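Local structure of Poly(A) RNA polymerase protein 2 (Saccharomyces cerevisiae, 3NYB) at residues Y3-N8 with T22-D27; H9-Q14 with S18-F23; Y31-R36 with G159-V164; L165-F170 with I219-L224. The protein probably adds adenylate tails to RNA as the polymerase subunit of TRAMP, a nuclear RNA surveillance complex, in company with the zinc-knuckle protein Air2p. The protein carries 1 engineered substitution. One frame throughout, in Å; residues are numbered along the deposited sequence.

Overall arrangement
Contacts 1 and 2 lie on helix 17-31, contact 3 begins in the loop after it, and contact 4 lies deeper, between helices 160-173 and 214-228. Contacts 1 and 2, centres about 8 Å apart, lay the N-terminal segment back along helix 17-31 and share Thr22 and Phe23. Contact 3, about 12 Å from contact 1 between centres, comes next along the chain and ties that loop to the start of helix 160-173. Contact 4, about 14 Å from contact 3 between centres, uses the same helix. Ile25 touches Ile166, and Ile32 touches Leu165. The N-terminal segment is thus connected through two helices to the buried core, and contacts 2 and 4 both border Protein AIR2.

Contact 1: residues Y3-N8 with T22-D27; sequences YPWILN and TFEIKD
The short 3-10 turn 4-6 runs up to helix 17-31 at Trp5 and Asp27, whose CA atoms lie 5.8 Å apart. It belongs to an N-terminal segment that folds back on the helix following it, and the two segments are joined by one hydrogen bond, indole to carboxylate. Trp5 NE1 donates to Glu24 OE2 at 2.9 Å with an N-H...O angle of 159°, OE2 accepting through its anti lone pair, away from OE1. Ring and carboxylate are nearly coplanar, 23° apart, and Glu24 CG also sits at the indole edge, 3.7 Å from Trp5 NE1. Glu24 reaches across because its CG is anti to the backbone N (chi1 -162°) and the chain stays extended beyond it. Ile6 CD1 rests beside the same carboxylate, 3.6 Å from Glu24 CD. Ser315 OG shares OE2, and the backbone N atoms of Ile316 and Leu317 hold OE1, so this buried group joins the N-terminal turn, the helix and the C-terminal tail, which would probably favour its charged form. Tyr3 CB lies over one face of the indole, and Phe28 meets it edge-to-face. A phenylalanine in place of Trp5 would probably leave Glu24 OE2 without its indole donor and the carboxylate less firmly oriented. Asp27, a partner of His11, brings its CB to 3.6 Å from Trp5 O.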
# COMPACT_ATOMS: atom_id res chain seq x y z
N TYR A 3 15.85 3.77 14.76
CA TYR A 3 14.77 2.83 14.50
C TYR A 3 14.04 2.56 15.79
O TYR A 3 14.09 1.45 16.32
CB TYR A 3 15.34 1.53 13.95
CG TYR A 3 16.30 1.76 12.81
CD1 TYR A 3 17.57 1.20 12.81
CD2 TYR A 3 15.94 2.56 11.73
CE1 TYR A 3 18.45 1.41 11.77
CE2 TYR A 3 16.82 2.78 10.68
CZ TYR A 3 18.07 2.19 10.70
OH TYR A 3 18.94 2.40 9.67
N PRO A 4 13.34 3.58 16.30
CA PRO A 4 12.76 3.58 17.64
C PRO A 4 11.94 2.33 17.89
O PRO A 4 11.93 1.83 19.02
CB PRO A 4 11.83 4.82 17.61
CG PRO A 4 11.65 5.12 16.12
CD PRO A 4 12.99 4.80 15.56
N TRP A 5 11.27 1.80 16.87
CA TRP A 5 10.38 0.65 17.07
C TRP A 5 11.12 -0.63 17.46
O TRP A 5 10.51 -1.64 17.81
CB TRP A 5 9.51 0.40 15.85
CG TRP A 5 10.31 0.10 14.62
CD1 TRP A 5 10.69 -1.12 14.16
CD2 TRP A 5 10.79 1.06 13.67
NE1 TRP A 5 11.41 -0.99 13.00
CE2 TRP A 5 11.48 0.34 12.68
CE3 TRP A 5 10.72 2.45 13.58
CZ2 TRP A 5 12.10 0.97 11.60
CZ3 TRP A 5 11.34 3.07 12.50
CH2 TRP A 5 12.01 2.34 11.53
N ILE A 6 12.45 -0.58 17.39
CA ILE A 6 13.30 -1.70 17.75
C ILE A 6 13.55 -1.76 19.25
O ILE A 6 13.75 -2.84 19.81
CB ILE A 6 14.66 -1.62 17.00
CG1 ILE A 6 14.67 -2.59 15.84
CG2 ILE A 6 15.82 -1.93 17.90
CD1 ILE A 6 13.79 -2.16 14.70
N LEU A 7 13.52 -0.60 19.90
CA LEU A 7 13.90 -0.50 21.32
C LEU A 7 13.09 -1.46 22.19
O LEU A 7 11.86 -1.42 22.18
CB LEU A 7 13.73 0.94 21.80
CG LEU A 7 14.65 1.44 22.91
CD1 LEU A 7 16.06 0.90 22.72
CD2 LEU A 7 14.66 2.96 22.97
N ASN A 8 13.79 -2.33 22.93
CA ASN A 8 13.16 -3.34 23.79
C ASN A 8 12.44 -4.43 23.01
O ASN A 8 11.60 -5.15 23.55
CB ASN A 8 12.22 -2.70 24.83
CG ASN A 8 12.85 -1.53 25.57
OD1 ASN A 8 13.95 -1.64 26.12
ND2 ASN A 8 12.16 -0.39 25.58
N THR A 22 9.03 -10.67 10.31
CA THR A 22 7.63 -10.66 10.67
C THR A 22 7.41 -9.90 11.98
O THR A 22 6.55 -9.03 12.06
CB THR A 22 7.12 -12.09 10.80
OG1 THR A 22 7.03 -12.66 9.49
CG2 THR A 22 5.76 -12.12 11.49
N PHE A 23 8.21 -10.22 12.99
CA PHE A 23 8.13 -9.56 14.28
C PHE A 23 8.44 -8.06 14.20
O PHE A 23 7.81 -7.25 14.87
CB PHE A 23 9.07 -10.23 15.28
CG PHE A 23 8.71 -11.65 15.58
CD1 PHE A 23 7.40 -12.08 15.49
CD2 PHE A 23 9.68 -12.55 15.99
CE1 PHE A 23 7.06 -13.40 15.77
CE2 PHE A 23 9.35 -13.87 16.28
CZ PHE A 23 8.04 -14.29 16.17
N GLU A 24 9.42 -7.70 13.37
CA GLU A 24 9.76 -6.29 13.24
C GLU A 24 8.64 -5.53 12.54
O GLU A 24 8.37 -4.38 12.88
CB GLU A 24 11.09 -6.06 12.52
CG GLU A 24 11.64 -4.66 12.79
CD GLU A 24 12.81 -4.27 11.92
OE1 GLU A 24 13.43 -5.15 11.29
OE2 GLU A 24 13.12 -3.05 11.87
N ILE A 25 7.98 -6.16 11.58
CA ILE A 25 6.84 -5.52 10.93
C ILE A 25 5.78 -5.15 11.98
O ILE A 25 5.33 -4.01 12.01
CB ILE A 25 6.24 -6.39 9.80
CG1 ILE A 25 7.30 -6.67 8.73
CG2 ILE A 25 5.05 -5.69 9.16
CD1 ILE A 25 6.76 -7.37 7.51
N LYS A 26 5.42 -6.11 12.83
CA LYS A 26 4.45 -5.89 13.90
C LYS A 26 4.91 -4.80 14.88
O LYS A 26 4.09 -4.09 15.47
CB LYS A 26 4.18 -7.18 14.67
CG LYS A 26 3.29 -8.18 13.95
CD LYS A 26 3.04 -9.40 14.81
CE LYS A 26 3.00 -10.69 13.98
NZ LYS A 26 1.63 -11.21 13.72
N ASP A 27 6.21 -4.68 15.07
CA ASP A 27 6.72 -3.68 16.01
C ASP A 27 6.51 -2.28 15.45
O ASP A 27 5.96 -1.40 16.13
CB ASP A 27 8.18 -3.94 16.32
CG ASP A 27 8.38 -5.20 17.14
OD1 ASP A 27 7.39 -5.64 17.77
OD2 ASP A 27 9.51 -5.75 17.15

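Contact 2: residues H9-Q14 with S18-F23; sequences HDHSKQ and SDWLTF
His11, Trp20 and Phe23 form an aromatic cluster where the type I beta turn His11 to Gln14 meets helix 17-31. The imidazole has its CG anti to its own carbonyl carbon, which brings one ring face onto Phe23: Phe23 CB stands over it, 3.3 Å from His11 NE2. The phenyl edge faces that imidazole, planes 50° apart. The imidazole edge is directed, off-centre, toward the face of the Trp20 six-membered ring at 77°, and His11 CB makes a CH-pi contact over that ring, 3.9 Å from Trp20 CE3. His11 O lies over the indole as well, 3.6 Å from Trp20 CD1. An alanine at Trp20 would probably deprive His11 of the surface under its CB and imidazole edge and leave the turn less well supported. His11 NE2 bonds to Asp27 OD2, which fixes the ring's rotation. Asp19 also packs on Ile29 of the Protein AIR2 chain. With its CG anti to the backbone N, Gln14 sets CG 3.7 Å from Asp19 CB; the bend at chi2 (76°) then carries the amide to the Phe23 ring, nearly perpendicular to it, with Gln14 OE1 at the ring edge, 3.3 Å from Phe23 CE2.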
# COMPACT_ATOMS: atom_id res chain seq x y z
N HIS A 9 12.77 -4.55 21.73
CA HIS A 9 12.11 -5.50 20.87
C HIS A 9 13.11 -6.17 19.93
O HIS A 9 12.85 -6.34 18.74
CB HIS A 9 11.05 -4.80 20.04
CG HIS A 9 9.94 -4.21 20.86
ND1 HIS A 9 8.99 -4.99 21.47
CD2 HIS A 9 9.64 -2.92 21.15
CE1 HIS A 9 8.13 -4.20 22.11
NE2 HIS A 9 8.51 -2.95 21.93
N ASP A 10 14.26 -6.55 20.47
CA ASP A 10 15.30 -7.16 19.67
C ASP A 10 14.98 -8.62 19.38
O ASP A 10 14.68 -9.38 20.31
CB ASP A 10 16.64 -7.06 20.39
CG ASP A 10 17.70 -7.94 19.78
OD1 ASP A 10 17.89 -9.07 20.27
OD2 ASP A 10 18.32 -7.50 18.79
N HIS A 11 15.01 -9.01 18.11
CA HIS A 11 14.80 -10.41 17.73
C HIS A 11 16.02 -11.00 17.04
O HIS A 11 15.89 -11.87 16.19
CB HIS A 11 13.63 -10.53 16.77
CG HIS A 11 12.43 -9.75 17.19
ND1 HIS A 11 11.63 -10.13 18.25
CD2 HIS A 11 11.88 -8.62 16.69
CE1 HIS A 11 10.64 -9.27 18.38
NE2 HIS A 11 10.77 -8.34 17.44
N SER A 12 17.20 -10.52 17.41
CA SER A 12 18.42 -10.87 16.70
C SER A 12 18.75 -12.35 16.86
O SER A 12 19.46 -12.91 16.04
CB SER A 12 19.61 -10.01 17.15
OG SER A 12 19.90 -10.18 18.52
N LYS A 13 18.21 -12.97 17.90
CA LYS A 13 18.51 -14.37 18.20
C LYS A 13 17.58 -15.36 17.48
O LYS A 13 17.65 -16.57 17.72
CB LYS A 13 18.48 -14.63 19.71
CG LYS A 13 19.44 -13.77 20.53
CD LYS A 13 20.89 -14.19 20.34
CE LYS A 13 21.84 -13.30 21.15
NZ LYS A 13 21.96 -11.91 20.62
N GLN A 14 16.73 -14.85 16.60
CA GLN A 14 15.74 -15.68 15.93
C GLN A 14 16.41 -16.60 14.91
O GLN A 14 17.34 -16.18 14.22
CB GLN A 14 14.71 -14.79 15.23
CG GLN A 14 13.35 -15.42 15.06
CD GLN A 14 12.57 -15.43 16.36
OE1 GLN A 14 11.65 -16.22 16.53
NE2 GLN A 14 12.93 -14.54 17.27
N SER A 18 13.18 -14.74 8.49
CA SER A 18 11.85 -14.37 8.00
C SER A 18 10.85 -14.25 9.14
O SER A 18 9.70 -13.89 8.92
CB SER A 18 11.36 -15.42 7.01
OG SER A 18 11.51 -16.72 7.55
N ASP A 19 11.30 -14.56 10.35
CA ASP A 19 10.49 -14.39 11.56
C ASP A 19 10.89 -13.10 12.26
O ASP A 19 10.05 -12.29 12.62
CB ASP A 19 10.67 -15.58 12.50
CG ASP A 19 10.09 -16.86 11.94
OD1 ASP A 19 9.70 -16.88 10.75
OD2 ASP A 19 10.02 -17.86 12.70
N TRP A 20 12.19 -12.95 12.50
CA TRP A 20 12.84 -11.67 12.71
C TRP A 20 11.99 -10.62 11.99
O TRP A 20 11.42 -9.70 12.61
CB TRP A 20 14.21 -11.72 12.03
CG TRP A 20 15.36 -10.95 12.64
CD1 TRP A 20 16.66 -11.38 12.74
CD2 TRP A 20 15.33 -9.63 13.20
NE1 TRP A 20 17.44 -10.41 13.34
CE2 TRP A 20 16.65 -9.35 13.62
CE3 TRP A 20 14.33 -8.69 13.38
CZ2 TRP A 20 16.97 -8.13 14.23
CZ3 TRP A 20 14.66 -7.48 13.99
CH2 TRP A 20 15.97 -7.22 14.40
N LEU A 21 11.90 -10.75 10.67
CA LEU A 21 11.22 -9.75 9.86
C LEU A 21 9.76 -9.57 10.25
O LEU A 21 9.29 -8.45 10.47
CB LEU A 21 11.33 -10.08 8.37
CG LEU A 21 10.76 -8.96 7.50
CD1 LEU A 21 11.45 -7.65 7.84
CD2 LEU A 21 10.92 -9.27 6.04
N THR A 22 9.03 -10.67 10.31
CA THR A 22 7.63 -10.66 10.67
C THR A 22 7.41 -9.90 11.98
O THR A 22 6.55 -9.03 12.06
CB THR A 22 7.12 -12.09 10.80
OG1 THR A 22 7.03 -12.66 9.49
CG2 THR A 22 5.76 -12.12 11.49
N PHE A 23 8.21 -10.22 12.99
CA PHE A 23 8.13 -9.56 14.28
C PHE A 23 8.44 -8.06 14.20
O PHE A 23 7.81 -7.25 14.87
CB PHE A 23 9.07 -10.23 15.28
CG PHE A 23 8.71 -11.65 15.58
CD1 PHE A 23 7.40 -12.08 15.49
CD2 PHE A 23 9.68 -12.55 15.99
CE1 PHE A 23 7.06 -13.40 15.77
CE2 PHE A 23 9.35 -13.87 16.28
CZ PHE A 23 8.04 -14.29 16.17

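Contact 3: residues Y31-R36 with G159-V164; sequences YISPSR and GLRELV
Ser33 and Arg161 meet through a single polar link. Arg161 NH2 donates to Ser33 OG at 3.0 Å, with an N-H...O angle of 151°, although the position of this hydroxyl oxygen is less certain than most. The serine comes to the edge of the guanidinium, near its plane, and Ser33 CB follows at 4.0 Å from Arg161 NH2. Arg161 spans the distance because CG is anti to the backbone N (chi1 174°) and the chain runs extended as far as NE. A second bond, from Arg161 NE to Asp71 O, grips the same guanidinium from the connection between strands 62-65 and 79-83. That connection carries the Gly-Ser motif of the nucleotidyltransferase fold, so the arginine probably links the helical region to the palm at the loop between helix 17-31 and helix 36-54.

Helix ends supply the next group of bonds. Ser35 is the N-cap of helix 36-54: its OG caps a backbone N just beyond Arg36, while Glu38 OE1 accepts from Ser35 N, a pattern consistent with a capping box. Gly159 is the N-cap of helix 160-173, with a positive phi of 108° that suits glycine, and its O accepts from Leu163 N at 3.1 Å.

Apolar packing near the polar link is slight: Pro34 touches Tyr73, and Ile32 touches Leu165. Leu160, Leu163 and Val164 face away from it, packing against helix 186-198, with Leu163 also on helix 214-228.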
# COMPACT_ATOMS: atom_id res chain seq x y z
N TYR A 31 4.13 0.68 16.67
CA TYR A 31 4.76 1.96 16.96
C TYR A 31 4.07 3.13 16.22
O TYR A 31 3.96 4.24 16.75
CB TYR A 31 6.25 1.91 16.64
CG TYR A 31 6.96 3.21 16.85
CD1 TYR A 31 7.41 3.58 18.12
CD2 TYR A 31 7.17 4.09 15.80
CE1 TYR A 31 8.07 4.78 18.33
CE2 TYR A 31 7.83 5.31 16.00
CZ TYR A 31 8.27 5.64 17.27
OH TYR A 31 8.91 6.83 17.49
N ILE A 32 3.61 2.87 14.99
CA ILE A 32 2.95 3.90 14.19
C ILE A 32 1.45 3.93 14.50
O ILE A 32 0.68 4.66 13.90
CB ILE A 32 3.16 3.65 12.68
CG1 ILE A 32 2.38 2.42 12.22
CG2 ILE A 32 4.64 3.50 12.37
CD1 ILE A 32 2.34 2.25 10.72
N SER A 33 1.04 3.12 15.47
CA SER A 33 -0.38 3.01 15.81
C SER A 33 -0.69 3.93 17.02
O SER A 33 0.17 4.13 17.88
CB SER A 33 -0.75 1.55 16.07
OG SER A 33 -0.57 0.76 14.91
N PRO A 34 -1.90 4.51 17.07
CA PRO A 34 -2.15 5.63 17.99
C PRO A 34 -2.32 5.23 19.44
O PRO A 34 -2.61 4.08 19.75
CB PRO A 34 -3.48 6.21 17.47
CG PRO A 34 -4.16 5.03 16.89
CD PRO A 34 -3.05 4.29 16.17
N SER A 35 -2.15 6.20 20.33
CA SER A 35 -2.40 6.00 21.75
C SER A 35 -3.73 6.64 22.10
O SER A 35 -4.22 7.52 21.36
CB SER A 35 -1.31 6.68 22.57
OG SER A 35 -1.32 8.08 22.30
N ARG A 36 -4.31 6.22 23.22
CA ARG A 36 -5.51 6.87 23.76
C ARG A 36 -5.40 8.39 23.80
O ARG A 36 -6.31 9.09 23.36
CB ARG A 36 -5.81 6.36 25.16
CG ARG A 36 -7.16 6.79 25.67
CD ARG A 36 -7.59 5.95 26.86
NE ARG A 36 -6.51 5.74 27.82
CZ ARG A 36 -5.97 6.70 28.57
NH1 ARG A 36 -6.38 7.96 28.46
NH2 ARG A 36 -4.99 6.40 29.41
N GLY A 159 -3.71 -9.53 7.49
CA GLY A 159 -2.41 -9.09 7.02
C GLY A 159 -2.49 -7.87 6.14
O GLY A 159 -1.49 -7.17 5.91
N LEU A 160 -3.69 -7.59 5.64
CA LEU A 160 -3.88 -6.48 4.71
C LEU A 160 -3.38 -5.13 5.28
O LEU A 160 -2.55 -4.47 4.66
CB LEU A 160 -5.34 -6.38 4.29
CG LEU A 160 -5.58 -5.38 3.17
CD1 LEU A 160 -4.59 -5.59 2.02
CD2 LEU A 160 -7.02 -5.43 2.70
N ARG A 161 -3.87 -4.75 6.45
CA ARG A 161 -3.44 -3.51 7.08
C ARG A 161 -1.91 -3.41 7.24
O ARG A 161 -1.31 -2.40 6.88
CB ARG A 161 -4.14 -3.32 8.43
CG ARG A 161 -3.65 -2.11 9.22
CD ARG A 161 -4.54 -1.72 10.39
NE ARG A 161 -3.94 -0.64 11.17
CZ ARG A 161 -3.15 -0.81 12.23
NH1 ARG A 161 -2.85 -2.02 12.67
NH2 ARG A 161 -2.66 0.24 12.86
N GLU A 162 -1.29 -4.45 7.79
CA GLU A 162 0.14 -4.42 8.08
C GLU A 162 0.97 -4.23 6.83
O GLU A 162 1.88 -3.40 6.81
CB GLU A 162 0.58 -5.72 8.76
CG GLU A 162 0.10 -5.90 10.18
CD GLU A 162 -1.39 -6.16 10.27
OE1 GLU A 162 -1.91 -6.07 11.40
OE2 GLU A 162 -2.03 -6.44 9.23
N LEU A 163 0.68 -5.01 5.79
CA LEU A 163 1.45 -4.88 4.57
C LEU A 163 1.21 -3.54 3.90
O LEU A 163 2.13 -2.93 3.36
CB LEU A 163 1.19 -6.05 3.62
CG LEU A 163 1.76 -7.37 4.14
CD1 LEU A 163 1.81 -8.41 3.03
CD2 LEU A 163 3.14 -7.14 4.71
N VAL A 164 -0.03 -3.06 3.95
CA VAL A 164 -0.34 -1.75 3.38
C VAL A 164 0.45 -0.64 4.07
O VAL A 164 1.03 0.23 3.41
CB VAL A 164 -1.84 -1.45 3.43
CG1 VAL A 164 -2.09 -0.01 3.06
CG2 VAL A 164 -2.58 -2.37 2.47

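Contact 4: residues L165-F170 with I219-L224; sequences LIVKQF and IEFFEL
One face of the Phe221 ring receives Val167, whose CG2 makes a CH-pi contact 4.2 Å from the ring centroid and 27° off its normal. The other methyl, Val167 CG1, bears on the rim, 3.7 Å from Phe221 CE2. At the edge of this ring, in its plane, lies Phe222 CD1 of the same helix. Phe222 in turn directs its own edge toward the face of Phe170, with centroids 5.4 Å apart and planes inclined at 57°; the nearest atoms are Phe170 CD2 and Phe222 CE1, 4.2 Å apart.

These four side chains join helix 160-173 to helix 214-228 in the helical core of the polymerase. The backbones keep well apart: the nearest CA atoms, of Val167 and Phe222, are 8.9 Å from each other, so the side chains fill the interface. Val167 and Phe221 approach from opposite directions, the phenyl having CG anti to its backbone N (chi1 167°) and so extending toward the valine. Helix 186-198 closes in with Ile189 on Val167, and Leu192 and Val193 on Phe221, while Ala292 of helix 282-304 touches both Phe170 and Phe222. Tyr225 meets Phe221 edge-to-face.

Helix 214-228 also carries charge: Glu220 and Glu223 form salt bridges with Arg26 of the Protein AIR2 chain. The contact with helix 160-173 is of another kind: with no hydrogen bond between the segments, it rests on shape and dispersion between buried rings and methyls.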
# COMPACT_ATOMS: atom_id res chain seq x y z
N LEU A 165 0.51 -0.68 5.40
CA LEU A 165 1.28 0.33 6.12
C LEU A 165 2.75 0.32 5.70
O LEU A 165 3.32 1.36 5.42
CB LEU A 165 1.12 0.17 7.63
CG LEU A 165 -0.27 0.57 8.13
CD1 LEU A 165 -0.42 0.25 9.62
CD2 LEU A 165 -0.53 2.04 7.84
N ILE A 166 3.35 -0.86 5.63
CA ILE A 166 4.74 -0.97 5.21
C ILE A 166 4.96 -0.43 3.80
O ILE A 166 5.83 0.42 3.58
CB ILE A 166 5.22 -2.42 5.25
CG1 ILE A 166 4.99 -3.01 6.63
CG2 ILE A 166 6.69 -2.48 4.91
CD1 ILE A 166 5.78 -2.33 7.71
N VAL A 167 4.17 -0.92 2.85
CA VAL A 167 4.26 -0.46 1.48
C VAL A 167 3.98 1.04 1.38
O VAL A 167 4.56 1.74 0.54
CB VAL A 167 3.26 -1.22 0.59
CG1 VAL A 167 3.49 -0.89 -0.88
CG2 VAL A 167 3.38 -2.70 0.80
N LYS A 168 3.09 1.53 2.23
CA LYS A 168 2.73 2.94 2.20
C LYS A 168 3.95 3.74 2.66
O LYS A 168 4.38 4.67 1.99
CB LYS A 168 1.52 3.20 3.09
CG LYS A 168 0.35 3.92 2.40
CD LYS A 168 -0.98 3.52 3.05
CE LYS A 168 -2.17 4.32 2.53
NZ LYS A 168 -2.10 5.76 2.91
N GLN A 169 4.51 3.33 3.80
CA GLN A 169 5.71 3.97 4.32
C GLN A 169 6.83 3.94 3.29
O GLN A 169 7.46 4.95 2.99
CB GLN A 169 6.18 3.28 5.60
CG GLN A 169 7.50 3.82 6.13
CD GLN A 169 7.47 5.33 6.34
OE1 GLN A 169 6.44 5.90 6.67
NE2 GLN A 169 8.61 5.98 6.14
N PHE A 170 7.10 2.76 2.75
CA PHE A 170 8.13 2.66 1.74
C PHE A 170 7.92 3.70 0.64
O PHE A 170 8.80 4.53 0.37
CB PHE A 170 8.17 1.27 1.14
CG PHE A 170 9.11 1.15 -0.01
CD1 PHE A 170 10.47 1.09 0.20
CD2 PHE A 170 8.63 1.14 -1.32
CE1 PHE A 170 11.35 1.01 -0.87
CE2 PHE A 170 9.49 1.05 -2.39
CZ PHE A 170 10.86 0.99 -2.17
N ILE A 219 8.39 -9.49 1.34
CA ILE A 219 9.38 -9.70 0.30
C ILE A 219 8.72 -10.11 -1.00
O ILE A 219 8.92 -9.47 -2.03
CB ILE A 219 10.42 -10.73 0.73
CG1 ILE A 219 11.33 -10.13 1.80
CG2 ILE A 219 11.24 -11.17 -0.46
CD1 ILE A 219 12.39 -11.07 2.28
N GLU A 220 7.90 -11.15 -0.95
CA GLU A 220 7.24 -11.65 -2.16
C GLU A 220 6.32 -10.62 -2.81
O GLU A 220 6.09 -10.66 -4.02
CB GLU A 220 6.50 -12.95 -1.86
CG GLU A 220 7.41 -14.06 -1.36
CD GLU A 220 6.65 -15.28 -0.87
OE1 GLU A 220 5.41 -15.23 -0.77
OE2 GLU A 220 7.31 -16.30 -0.58
N PHE A 221 5.78 -9.70 -2.03
CA PHE A 221 4.98 -8.63 -2.61
C PHE A 221 5.86 -7.76 -3.51
O PHE A 221 5.46 -7.41 -4.62
CB PHE A 221 4.32 -7.78 -1.52
CG PHE A 221 3.75 -6.48 -2.03
CD1 PHE A 221 2.42 -6.39 -2.39
CD2 PHE A 221 4.54 -5.36 -2.14
CE1 PHE A 221 1.89 -5.19 -2.86
CE2 PHE A 221 4.02 -4.16 -2.60
CZ PHE A 221 2.69 -4.08 -2.96
N PHE A 222 7.03 -7.39 -3.03
CA PHE A 222 7.94 -6.56 -3.82
C PHE A 222 8.50 -7.34 -5.00
O PHE A 222 8.87 -6.76 -6.02
CB PHE A 222 9.08 -6.02 -2.96
CG PHE A 222 8.65 -4.99 -1.96
CD1 PHE A 222 7.93 -3.88 -2.36
CD2 PHE A 222 8.96 -5.14 -0.62
CE1 PHE A 222 7.54 -2.93 -1.44
CE2 PHE A 222 8.57 -4.20 0.30
CZ PHE A 222 7.85 -3.09 -0.11
N GLU A 223 8.56 -8.66 -4.85
CA GLU A 223 9.06 -9.53 -5.89
C GLU A 223 8.05 -9.62 -7.02
O GLU A 223 8.40 -9.52 -8.20
CB GLU A 223 9.30 -10.92 -5.31
CG GLU A 223 9.71 -11.95 -6.34
CD GLU A 223 9.82 -13.33 -5.74
OE1 GLU A 223 10.90 -13.95 -5.86
OE2 GLU A 223 8.82 -13.79 -5.15
N LEU A 224 6.79 -9.81 -6.66
CA LEU A 224 5.74 -9.88 -7.65
C LEU A 224 5.67 -8.59 -8.44
O LEU A 224 5.84 -8.59 -9.66
CB LEU A 224 4.39 -10.17 -6.98
CG LEU A 224 3.23 -10.45 -7.94
CD1 LEU A 224 2.61 -9.17 -8.41
CD2 LEU A 224 3.71 -11.27 -9.13